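Metallo-beta-lactamase (Pseudomonas stutzeri, PDB 4ZEJ) probably hydrolyses beta-lactams to substituted beta-amino acids, a zinc-dependent reaction of class B metallo-beta-lactamases that underlies antibiotic resistance. Local coordinates at residues 18-23 and 52-57; 37-42 and 126-131; 42-47 and 94-99; 75-80 and 103-108. One frame throughout, in Å; residues are numbered along the deposited sequence.

Interaction 1: 18-23 and 52-57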
# COMPACT_ATOMS: atom_id res chain seq x y z
N HIS A 18 5.38 6.37 5.83
CA HIS A 18 4.67 6.42 7.09
C HIS A 18 4.53 5.02 7.68
O HIS A 18 4.22 4.07 6.96
CB HIS A 18 3.34 7.20 7.02
CG HIS A 18 2.27 6.60 6.17
ND1 HIS A 18 1.46 5.57 6.61
CD2 HIS A 18 1.77 6.97 4.97
CE1 HIS A 18 0.55 5.30 5.69
NE2 HIS A 18 0.71 6.14 4.69
N THR A 19 4.84 4.91 8.97
CA THR A 19 4.80 3.65 9.69
C THR A 19 3.82 3.80 10.83
O THR A 19 3.94 4.73 11.64
CB THR A 19 6.19 3.26 10.24
OG1 THR A 19 7.14 3.23 9.17
CG2 THR A 19 6.13 1.87 10.89
N SER A 20 2.85 2.89 10.89
CA SER A 20 1.90 2.83 11.99
C SER A 20 1.72 1.39 12.41
O SER A 20 2.23 0.47 11.74
CB SER A 20 0.56 3.47 11.60
OG SER A 20 -0.04 2.80 10.50
N TYR A 21 1.00 1.21 13.52
CA TYR A 21 0.89 -0.11 14.12
C TYR A 21 -0.51 -0.50 14.56
O TYR A 21 -1.37 0.36 14.82
CB TYR A 21 1.76 -0.18 15.36
CG TYR A 21 3.25 0.09 15.23
CD1 TYR A 21 4.15 -0.96 15.23
CD2 TYR A 21 3.75 1.40 15.20
CE1 TYR A 21 5.52 -0.74 15.20
CE2 TYR A 21 5.12 1.63 15.13
CZ TYR A 21 6.00 0.55 15.14
OH TYR A 21 7.35 0.76 15.14
N SER A 22 -0.73 -1.80 14.69
CA SER A 22 -1.91 -2.33 15.39
C SER A 22 -1.54 -3.60 16.11
O SER A 22 -0.60 -4.30 15.71
CB SER A 22 -3.05 -2.60 14.41
OG SER A 22 -4.22 -3.00 15.09
N ARG A 23 -2.24 -3.90 17.20
CA ARG A 23 -2.11 -5.19 17.85
C ARG A 23 -3.14 -6.13 17.23
O ARG A 23 -4.33 -5.86 17.31
CB ARG A 23 -2.31 -5.07 19.36
CG ARG A 23 -1.12 -4.40 20.04
CD ARG A 23 -1.37 -4.22 21.51
NE ARG A 23 -0.29 -3.57 22.24
CZ ARG A 23 0.70 -4.18 22.90
NH1 ARG A 23 0.82 -5.52 22.89
NH2 ARG A 23 1.59 -3.45 23.58
N ASP A 52 -7.67 5.76 12.97
CA ASP A 52 -8.11 7.16 12.83
C ASP A 52 -7.16 8.18 13.41
O ASP A 52 -6.90 9.21 12.78
CB ASP A 52 -9.48 7.35 13.47
CG ASP A 52 -10.59 6.93 12.58
OD1 ASP A 52 -11.73 7.34 12.84
OD2 ASP A 52 -10.31 6.21 11.61
N ARG A 53 -6.68 7.89 14.61
CA ARG A 53 -5.70 8.73 15.29
C ARG A 53 -4.51 9.00 14.39
O ARG A 53 -4.10 10.14 14.20
CB ARG A 53 -5.23 8.04 16.58
CG ARG A 53 -4.29 8.85 17.48
CD ARG A 53 -3.61 7.93 18.49
NE ARG A 53 -2.70 8.62 19.42
CZ ARG A 53 -3.03 9.11 20.62
NH1 ARG A 53 -4.27 9.04 21.10
NH2 ARG A 53 -2.08 9.71 21.36
N ASP A 54 -3.96 7.93 13.81
CA ASP A 54 -2.77 8.06 12.98
C ASP A 54 -3.06 8.69 11.61
O ASP A 54 -2.21 9.41 11.08
CB ASP A 54 -2.07 6.71 12.83
CG ASP A 54 -1.42 6.25 14.12
OD1 ASP A 54 -1.11 5.05 14.22
OD2 ASP A 54 -1.19 7.07 15.04
N THR A 55 -4.24 8.44 11.06
CA THR A 55 -4.67 9.09 9.83
C THR A 55 -4.76 10.60 10.05
O THR A 55 -4.25 11.37 9.25
CB THR A 55 -6.00 8.50 9.31
OG1 THR A 55 -5.81 7.12 9.01
CG2 THR A 55 -6.49 9.22 8.06
N GLU A 56 -5.35 11.01 11.17
CA GLU A 56 -5.39 12.44 11.52
C GLU A 56 -4.00 13.06 11.66
O GLU A 56 -3.74 14.15 11.14
CB GLU A 56 -6.22 12.66 12.79
CG GLU A 56 -6.36 14.14 13.14
CD GLU A 56 -7.48 14.47 14.12
OE1 GLU A 56 -8.42 13.67 14.32
OE2 GLU A 56 -7.44 15.58 14.67
N THR A 57 -3.09 12.37 12.35
CA THR A 57 -1.71 12.84 12.50
C THR A 57 -1.02 13.06 11.16
O THR A 57 -0.41 14.11 10.94
CB THR A 57 -0.89 11.88 13.36
OG1 THR A 57 -1.53 11.76 14.63
CG2 THR A 57 0.53 12.39 13.56
O HOH W 1 0.83 3.58 15.10
O HOH W 2 -2.51 2.72 13.75
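Ser20 and Asp54 meet where strand 15-24 passes the start of helix 52-64, through a single close approach: carboxylate oxygen OD1 of Asp54 comes to 3.5 Å from CB of Ser20. This is the compact part of the contact, carried by one methylene group and one oxygen. The serine hydroxyl takes no part in it. With chi1 at 61°, OG is held between the backbone N and the carbonyl carbon and bonds instead with the backbone N of Trp50.

The looser part is built of water. One molecule accepts from Tyr21 N at 2.9 Å and donates to Asp54 OD1 at 2.6 Å. A second donates both to Tyr21 O, at 2.8 Å, and to the same OD1, again at 2.8 Å. OD1 therefore collects two water bonds, and the NH and CO of one strand residue are tied to the helix through water, with no direct hydrogen bond. OD2 points to a further partner, a weak hydrogen bond from Leu6 N, while Ser51 OG bonds with Asp54 N. Helix 52-64 is thus attached near the edge of the seven-stranded sheet, a helix-on-sheet arrangement of the alpha-beta/beta-alpha sandwich that defines the metallo-beta-lactamase fold.

Interaction 2: 37-42 and 126-131; sequences VIDKGN and DGLIEV
The carboxylate of Asp39 turns one flat face to Leu128: methyl CD1 sits almost straight above it, 3.7 Å from Asp39 CG and 3.8 Å from OD1. The charged end is matched by another residue, since OD1 forms a salt bridge with Lys149, a residue that the Leu128 side chain also touches. The aspartate presents its aliphatic part too, with CB 3.5 Å from Leu128 CD2, and the two side chains run antiparallel alongside one another. A chi1 of 178° sends the leucine's CG away from its own backbone N and lays both methyls along one side of the aspartate. CD2 has a second neighbour in Val37, whose CG1 meets it tip to tip at 4.0 Å. No hydrogen bond joins the two segments, only van der Waals contact.

Asp39 also opens a type I' turn, closed by paired backbone bonds between Asp39 and Asn42, and Leu128 belongs to a classic beta bulge facing strand 121-124. The contact therefore connects the hairpin between strands 30-39 and 42-46 of the larger sheet with the start of strand 129-132 in the smaller one. Strand 144-147 completes the surroundings through Leu147, which packs against both Val37 and Ile129.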
# COMPACT_ATOMS: atom_id res chain seq x y z
N VAL A 37 3.48 10.84 -1.22
CA VAL A 37 4.17 11.20 -2.45
C VAL A 37 3.94 12.70 -2.66
O VAL A 37 2.80 13.16 -2.64
CB VAL A 37 3.63 10.40 -3.65
CG1 VAL A 37 4.29 10.84 -4.96
CG2 VAL A 37 3.83 8.90 -3.43
N ILE A 38 5.04 13.44 -2.84
CA ILE A 38 4.99 14.89 -3.06
C ILE A 38 5.40 15.19 -4.51
O ILE A 38 6.31 14.57 -5.06
CB ILE A 38 5.95 15.64 -2.10
CG1 ILE A 38 5.71 15.25 -0.63
CG2 ILE A 38 5.82 17.15 -2.27
CD1 ILE A 38 4.34 15.58 -0.09
N ASP A 39 4.72 16.16 -5.12
CA ASP A 39 5.10 16.66 -6.43
C ASP A 39 4.54 18.06 -6.60
O ASP A 39 3.33 18.25 -6.48
CB ASP A 39 4.56 15.74 -7.54
CG ASP A 39 5.20 15.99 -8.88
OD1 ASP A 39 6.41 15.70 -9.01
OD2 ASP A 39 4.50 16.46 -9.81
N LYS A 40 5.41 19.04 -6.83
CA LYS A 40 5.00 20.41 -7.14
C LYS A 40 3.95 20.96 -6.16
O LYS A 40 2.88 21.42 -6.57
CB LYS A 40 4.46 20.47 -8.57
CG LYS A 40 5.40 19.94 -9.64
CD LYS A 40 4.79 20.11 -11.03
CE LYS A 40 5.53 19.29 -12.08
NZ LYS A 40 6.84 19.91 -12.46
N GLY A 41 4.24 20.87 -4.86
CA GLY A 41 3.32 21.38 -3.83
C GLY A 41 2.09 20.52 -3.50
O GLY A 41 1.33 20.87 -2.58
N ASN A 42 1.88 19.43 -4.23
CA ASN A 42 0.77 18.50 -3.98
C ASN A 42 1.26 17.27 -3.23
O ASN A 42 2.43 16.93 -3.35
CB ASN A 42 0.15 18.04 -5.31
CG ASN A 42 -0.39 19.19 -6.12
OD1 ASN A 42 -1.11 20.03 -5.60
ND2 ASN A 42 -0.04 19.24 -7.41
N ASP A 126 -2.12 12.90 -12.93
CA ASP A 126 -1.53 13.22 -14.25
C ASP A 126 -0.25 12.43 -14.54
O ASP A 126 0.78 12.99 -14.91
CB ASP A 126 -1.25 14.73 -14.34
CG ASP A 126 -2.51 15.58 -14.23
OD1 ASP A 126 -3.21 15.74 -15.25
OD2 ASP A 126 -2.78 16.11 -13.13
N GLY A 127 -0.31 11.12 -14.31
CA GLY A 127 0.82 10.22 -14.61
C GLY A 127 1.85 10.02 -13.50
O GLY A 127 2.73 9.17 -13.64
N LEU A 128 1.75 10.77 -12.41
CA LEU A 128 2.72 10.68 -11.30
C LEU A 128 2.64 9.32 -10.60
O LEU A 128 3.65 8.79 -10.15
CB LEU A 128 2.44 11.78 -10.27
CG LEU A 128 3.30 11.87 -9.01
CD1 LEU A 128 4.71 12.31 -9.33
CD2 LEU A 128 2.67 12.81 -7.99
N ILE A 129 1.43 8.79 -10.50
CA ILE A 129 1.16 7.57 -9.76
C ILE A 129 0.47 6.61 -10.71
O ILE A 129 -0.59 6.94 -11.28
CB ILE A 129 0.29 7.88 -8.53
CG1 ILE A 129 1.10 8.68 -7.50
CG2 ILE A 129 -0.22 6.59 -7.89
CD1 ILE A 129 0.26 9.47 -6.52
N GLU A 130 1.08 5.44 -10.91
CA GLU A 130 0.49 4.40 -11.73
C GLU A 130 0.08 3.24 -10.84
O GLU A 130 0.86 2.83 -9.97
CB GLU A 130 1.48 3.95 -12.81
CG GLU A 130 1.88 5.09 -13.74
CD GLU A 130 2.76 4.65 -14.91
OE1 GLU A 130 3.17 3.47 -14.98
OE2 GLU A 130 3.02 5.51 -15.78
N VAL A 131 -1.12 2.72 -11.07
CA VAL A 131 -1.67 1.58 -10.32
C VAL A 131 -1.77 0.40 -11.28
O VAL A 131 -2.31 0.54 -12.38
CB VAL A 131 -3.06 1.93 -9.74
CG1 VAL A 131 -3.63 0.76 -8.93
CG2 VAL A 131 -2.96 3.18 -8.87

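Interaction 3: 42-47 and 94-99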
# COMPACT_ATOMS: atom_id res chain seq x y z
N ASN A 42 1.88 19.43 -4.23
CA ASN A 42 0.77 18.50 -3.98
C ASN A 42 1.26 17.27 -3.23
O ASN A 42 2.43 16.93 -3.35
CB ASN A 42 0.15 18.04 -5.31
CG ASN A 42 -0.39 19.19 -6.12
OD1 ASN A 42 -1.11 20.03 -5.60
ND2 ASN A 42 -0.04 19.24 -7.41
N ALA A 43 0.37 16.64 -2.46
CA ALA A 43 0.65 15.39 -1.74
C ALA A 43 -0.43 14.36 -2.05
O ALA A 43 -1.59 14.71 -2.26
CB ALA A 43 0.71 15.62 -0.24
N PHE A 44 -0.04 13.10 -2.09
CA PHE A 44 -0.96 12.00 -2.25
C PHE A 44 -0.54 10.87 -1.31
O PHE A 44 0.66 10.58 -1.17
CB PHE A 44 -0.98 11.52 -3.71
CG PHE A 44 -2.24 10.80 -4.09
CD1 PHE A 44 -3.34 11.49 -4.58
CD2 PHE A 44 -2.33 9.42 -3.96
CE1 PHE A 44 -4.50 10.82 -4.93
CE2 PHE A 44 -3.50 8.75 -4.30
CZ PHE A 44 -4.58 9.45 -4.79
N ILE A 45 -1.53 10.26 -0.67
CA ILE A 45 -1.29 9.20 0.30
C ILE A 45 -1.43 7.83 -0.38
O ILE A 45 -2.43 7.59 -1.05
CB ILE A 45 -2.28 9.32 1.50
CG1 ILE A 45 -1.98 10.60 2.31
CG2 ILE A 45 -2.19 8.10 2.41
CD1 ILE A 45 -3.10 11.04 3.22
N VAL A 46 -0.44 6.95 -0.22
CA VAL A 46 -0.52 5.57 -0.69
C VAL A 46 -0.69 4.70 0.56
O VAL A 46 0.25 4.52 1.35
CB VAL A 46 0.72 5.12 -1.52
CG1 VAL A 46 0.55 3.69 -2.01
CG2 VAL A 46 0.94 6.07 -2.70
N ASP A 47 -1.91 4.18 0.73
CA ASP A 47 -2.39 3.44 1.90
C ASP A 47 -2.51 4.28 3.18
O ASP A 47 -1.64 5.07 3.50
CB ASP A 47 -1.58 2.17 2.13
CG ASP A 47 -1.84 1.12 1.07
OD1 ASP A 47 -2.99 1.02 0.59
OD2 ASP A 47 -0.92 0.35 0.76
N SER A 94 -10.47 13.17 -0.89
CA SER A 94 -10.79 12.13 -1.88
C SER A 94 -10.08 10.81 -1.59
O SER A 94 -8.88 10.79 -1.39
CB SER A 94 -10.42 12.60 -3.29
OG SER A 94 -11.10 13.79 -3.64
N THR A 95 -10.83 9.72 -1.61
CA THR A 95 -10.27 8.39 -1.42
C THR A 95 -10.52 7.57 -2.67
O THR A 95 -11.57 7.72 -3.33
CB THR A 95 -10.92 7.69 -0.22
OG1 THR A 95 -12.34 7.70 -0.38
CG2 THR A 95 -10.55 8.38 1.10
N TYR A 96 -9.55 6.72 -3.00
CA TYR A 96 -9.55 5.90 -4.22
C TYR A 96 -9.24 4.45 -3.86
O TYR A 96 -8.42 4.17 -2.99
CB TYR A 96 -8.49 6.36 -5.22
CG TYR A 96 -8.72 7.73 -5.78
CD1 TYR A 96 -8.27 8.87 -5.12
CD2 TYR A 96 -9.39 7.90 -6.99
CE1 TYR A 96 -8.49 10.14 -5.64
CE2 TYR A 96 -9.62 9.16 -7.51
CZ TYR A 96 -9.17 10.27 -6.83
OH TYR A 96 -9.39 11.52 -7.36
N ALA A 97 -9.89 3.55 -4.58
CA ALA A 97 -9.58 2.14 -4.55
C ALA A 97 -10.08 1.51 -5.83
O ALA A 97 -10.92 2.11 -6.53
CB ALA A 97 -10.23 1.48 -3.34
N THR A 98 -9.61 0.31 -6.15
CA THR A 98 -10.07 -0.39 -7.35
C THR A 98 -11.50 -0.91 -7.17
O THR A 98 -12.01 -1.00 -6.05
CB THR A 98 -9.21 -1.60 -7.72
OG1 THR A 98 -9.27 -2.57 -6.65
CG2 THR A 98 -7.76 -1.19 -7.98
N THR A 99 -12.12 -1.25 -8.30
CA THR A 99 -13.42 -1.93 -8.34
C THR A 99 -13.46 -3.13 -7.41
O THR A 99 -14.38 -3.27 -6.59
CB THR A 99 -13.74 -2.39 -9.79
OG1 THR A 99 -13.69 -1.26 -10.67
CG2 THR A 99 -15.12 -3.03 -9.89
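Phe44 and Tyr96 bring their rings together across the larger sheet of the metallo-beta-lactamase sandwich, on the face turned to the second sheet. Their strands, 42-46 and 95-98, run in the same direction but are not neighbours. Strand 68-73 lies between them, and two successive beta-alpha-beta crossovers link the three. The nearest CA atoms, those of Phe44 and Ser94, are accordingly 9.8 Å apart, and only the long aromatic side chains span the gap.

In the first shell, CZ at the far end of Phe44 approaches Tyr96 CD1 to 3.7 Å, with Tyr96 CE1 slightly farther off. Tyr96 CD1 lies at the edge of the phenylalanine ring, near its plane. The ring planes are inclined by 40° with centroids 5.9 Å apart, an oblique meeting, while the side chains as a whole cross at about a right angle. Phe44 gets there by a chi1 of -157°, which swings CG away from the backbone N and carries the ring over the intervening strand, where it also rests on Val73.

Farther out, Tyr96 is flanked by the ring of Tyr115 and touches Leu117, both of the neighbouring strand 115-117. Its own strand is secured on the other face by Thr95, whose OG1 hydrogen-bonds with Asn89 OD1 and Lys114 N. Phe44 is hemmed in from the second sheet's side, where Val125 touches it. From there Ile129 CD1 also reaches in, to 3.6 Å from Phe44 CD2.

Interaction 4: 75-80 and 103-108; sequences THWHED and HLLKEN. With ZN (zinc ion), chain D; ZN (zinc ion), chain C.
Trp77 is the residue between the two histidines of the H-x-H-x-D zinc motif of the metallo-beta-lactamases, and its indole lies against the end of helix 99-107. Leu104 covers the five-membered ring by a CH-pi contact: its CB stands 3.8 Å from the centroid, 19° off the ring normal, while CD1 reaches the rim at Trp77 CD1. Asn108 occupies the same face over the six-membered ring, its CG 3.4 Å from Trp77 CH2 and its amide plane within 18° of the indole plane.

That amide is fixed by a nearly straight bond from Asn108 ND2 to Leu104 O, 2.9 Å long, with the acceptor in the amide plane. Asn108 N reaches the same oxygen from the opposite face of the carbonyl. Leu105 CD2 lies near the ring plane at the indole's edge and also approaches the backbone oxygen Trp77 O to 3.3 Å. A chi1 of 75° places the tryptophan's CG between its backbone N and carbonyl carbon, with the ring turned to the helix.

His78 CD2 stands 3.3 Å above the opposite face of the indole, toward its rim, so that the imidazole presents its edge. His78 ND1 binds one zinc ion at 2.0 Å, together with His76 NE2, His138 and a water. Asp80 OD2 binds the other at 2.0 Å, joined by Cys157 and His199. Trp77 packing on the CD2 edge and the hydrogen bond of His78 NE2 to Glu172 would probably both restrict rotation of the imidazole at the metal.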
# COMPACT_ATOMS: atom_id res chain seq x y z
N THR A 75 -4.26 -0.15 -1.50
CA THR A 75 -3.70 -1.18 -2.40
C THR A 75 -4.29 -2.59 -2.21
O THR A 75 -4.05 -3.46 -3.03
CB THR A 75 -2.17 -1.23 -2.31
OG1 THR A 75 -1.77 -1.51 -0.96
CG2 THR A 75 -1.56 0.11 -2.75
N HIS A 76 -5.04 -2.80 -1.13
CA HIS A 76 -6.03 -3.90 -1.07
C HIS A 76 -7.00 -3.59 0.07
O HIS A 76 -6.86 -2.56 0.72
CB HIS A 76 -5.42 -5.32 -0.98
CG HIS A 76 -4.79 -5.66 0.33
ND1 HIS A 76 -3.53 -5.21 0.68
CD2 HIS A 76 -5.21 -6.43 1.35
CE1 HIS A 76 -3.22 -5.68 1.87
NE2 HIS A 76 -4.22 -6.42 2.30
N TRP A 77 -8.00 -4.44 0.30
CA TRP A 77 -9.13 -4.05 1.17
C TRP A 77 -8.89 -4.13 2.67
O TRP A 77 -9.65 -3.54 3.44
CB TRP A 77 -10.39 -4.81 0.78
CG TRP A 77 -10.44 -6.26 1.20
CD1 TRP A 77 -9.92 -7.33 0.54
CD2 TRP A 77 -11.08 -6.78 2.37
NE1 TRP A 77 -10.20 -8.49 1.22
CE2 TRP A 77 -10.91 -8.18 2.35
CE3 TRP A 77 -11.78 -6.20 3.44
CZ2 TRP A 77 -11.41 -9.02 3.36
CZ3 TRP A 77 -12.28 -7.04 4.45
CH2 TRP A 77 -12.09 -8.42 4.40
N HIS A 78 -7.87 -4.85 3.12
CA HIS A 78 -7.70 -5.09 4.56
C HIS A 78 -7.44 -3.81 5.33
O HIS A 78 -6.99 -2.80 4.77
CB HIS A 78 -6.60 -6.11 4.84
CG HIS A 78 -6.94 -7.50 4.39
ND1 HIS A 78 -5.99 -8.44 4.06
CD2 HIS A 78 -8.14 -8.10 4.21
CE1 HIS A 78 -6.59 -9.57 3.73
NE2 HIS A 78 -7.89 -9.39 3.80
N GLU A 79 -7.71 -3.87 6.63
CA GLU A 79 -7.69 -2.68 7.50
C GLU A 79 -6.36 -1.94 7.59
O GLU A 79 -6.35 -0.71 7.75
CB GLU A 79 -8.17 -3.04 8.91
CG GLU A 79 -9.65 -3.35 8.98
CD GLU A 79 -10.14 -3.72 10.38
OE1 GLU A 79 -9.51 -3.29 11.38
OE2 GLU A 79 -11.17 -4.42 10.47
N ASP A 80 -5.25 -2.66 7.46
CA ASP A 80 -3.94 -2.00 7.45
C ASP A 80 -3.72 -1.08 6.23
O ASP A 80 -2.82 -0.26 6.25
CB ASP A 80 -2.76 -2.98 7.62
CG ASP A 80 -2.63 -3.97 6.49
OD1 ASP A 80 -3.64 -4.53 6.07
OD2 ASP A 80 -1.51 -4.24 6.04
N HIS A 103 -15.55 -3.44 -3.90
CA HIS A 103 -16.52 -4.55 -3.76
C HIS A 103 -16.28 -5.35 -2.48
O HIS A 103 -17.22 -5.66 -1.75
CB HIS A 103 -16.44 -5.50 -4.97
CG HIS A 103 -17.37 -6.67 -4.89
ND1 HIS A 103 -18.73 -6.55 -5.08
CD2 HIS A 103 -17.13 -7.98 -4.63
CE1 HIS A 103 -19.29 -7.74 -4.95
NE2 HIS A 103 -18.35 -8.62 -4.67
N LEU A 104 -15.02 -5.66 -2.21
CA LEU A 104 -14.66 -6.39 -1.00
C LEU A 104 -14.90 -5.59 0.28
O LEU A 104 -15.30 -6.17 1.29
CB LEU A 104 -13.21 -6.89 -1.07
CG LEU A 104 -13.02 -8.07 -2.03
CD1 LEU A 104 -11.55 -8.24 -2.42
CD2 LEU A 104 -13.56 -9.37 -1.45
N LEU A 105 -14.67 -4.28 0.24
CA LEU A 105 -14.99 -3.43 1.40
C LEU A 105 -16.50 -3.50 1.70
O LEU A 105 -16.90 -3.77 2.84
CB LEU A 105 -14.55 -1.99 1.18
CG LEU A 105 -13.02 -1.78 1.23
CD1 LEU A 105 -12.66 -0.42 0.67
CD2 LEU A 105 -12.48 -1.96 2.65
N LYS A 106 -17.32 -3.30 0.67
CA LYS A 106 -18.78 -3.33 0.85
C LYS A 106 -19.28 -4.69 1.37
O LYS A 106 -20.07 -4.74 2.32
CB LYS A 106 -19.49 -2.94 -0.45
CG LYS A 106 -19.31 -1.48 -0.81
CD LYS A 106 -20.02 -1.11 -2.11
CE LYS A 106 -19.14 -0.26 -3.01
NZ LYS A 106 -19.93 0.28 -4.16
N GLU A 107 -18.80 -5.78 0.76
CA GLU A 107 -19.14 -7.15 1.16
C GLU A 107 -18.85 -7.41 2.64
O GLU A 107 -19.59 -8.13 3.30
CB GLU A 107 -18.37 -8.16 0.28
CG GLU A 107 -18.54 -9.64 0.64
CD GLU A 107 -19.98 -10.14 0.55
OE1 GLU A 107 -20.72 -9.66 -0.33
OE2 GLU A 107 -20.37 -11.02 1.35
N ASN A 108 -17.77 -6.80 3.16
CA ASN A 108 -17.38 -6.92 4.56
C ASN A 108 -17.83 -5.75 5.47
O ASN A 108 -17.28 -5.54 6.56
CB ASN A 108 -15.87 -7.13 4.62
CG ASN A 108 -15.45 -8.50 4.10
OD1 ASN A 108 -15.43 -9.46 4.85
ND2 ASN A 108 -15.11 -8.58 2.81
ZN ZN D . -4.01 -8.01 3.75
ZN ZN C . -0.66 -5.84 5.12
O HOH W 3 -3.80 -9.46 5.80

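In the fold
The contacts join elements of one sandwich. Interactions 1, 2 and 3 all reach the seven-stranded sheet: strands 15-24, 30-39 and 42-46 are consecutive in it. Interaction 2 also recruits the five-stranded sheet. Interactions 2 and 3 share Asn42, and their centres are 11 Å apart; those of 1 and 2 are 22 Å apart. In sequence, both segments of interaction 1 precede those of interaction 4, 3 and 4 alternate, and both lie within the span bridged by 2. The zinc-binding segment 75-80 touches interaction 3 where Thr75 OG1 probably hydrogen-bonds with Asp47 OD2, while helix 99-107 follows strand 95-98 directly. The larger sheet thus connects to the zinc-binding segment through the Asp47-Thr75 pair.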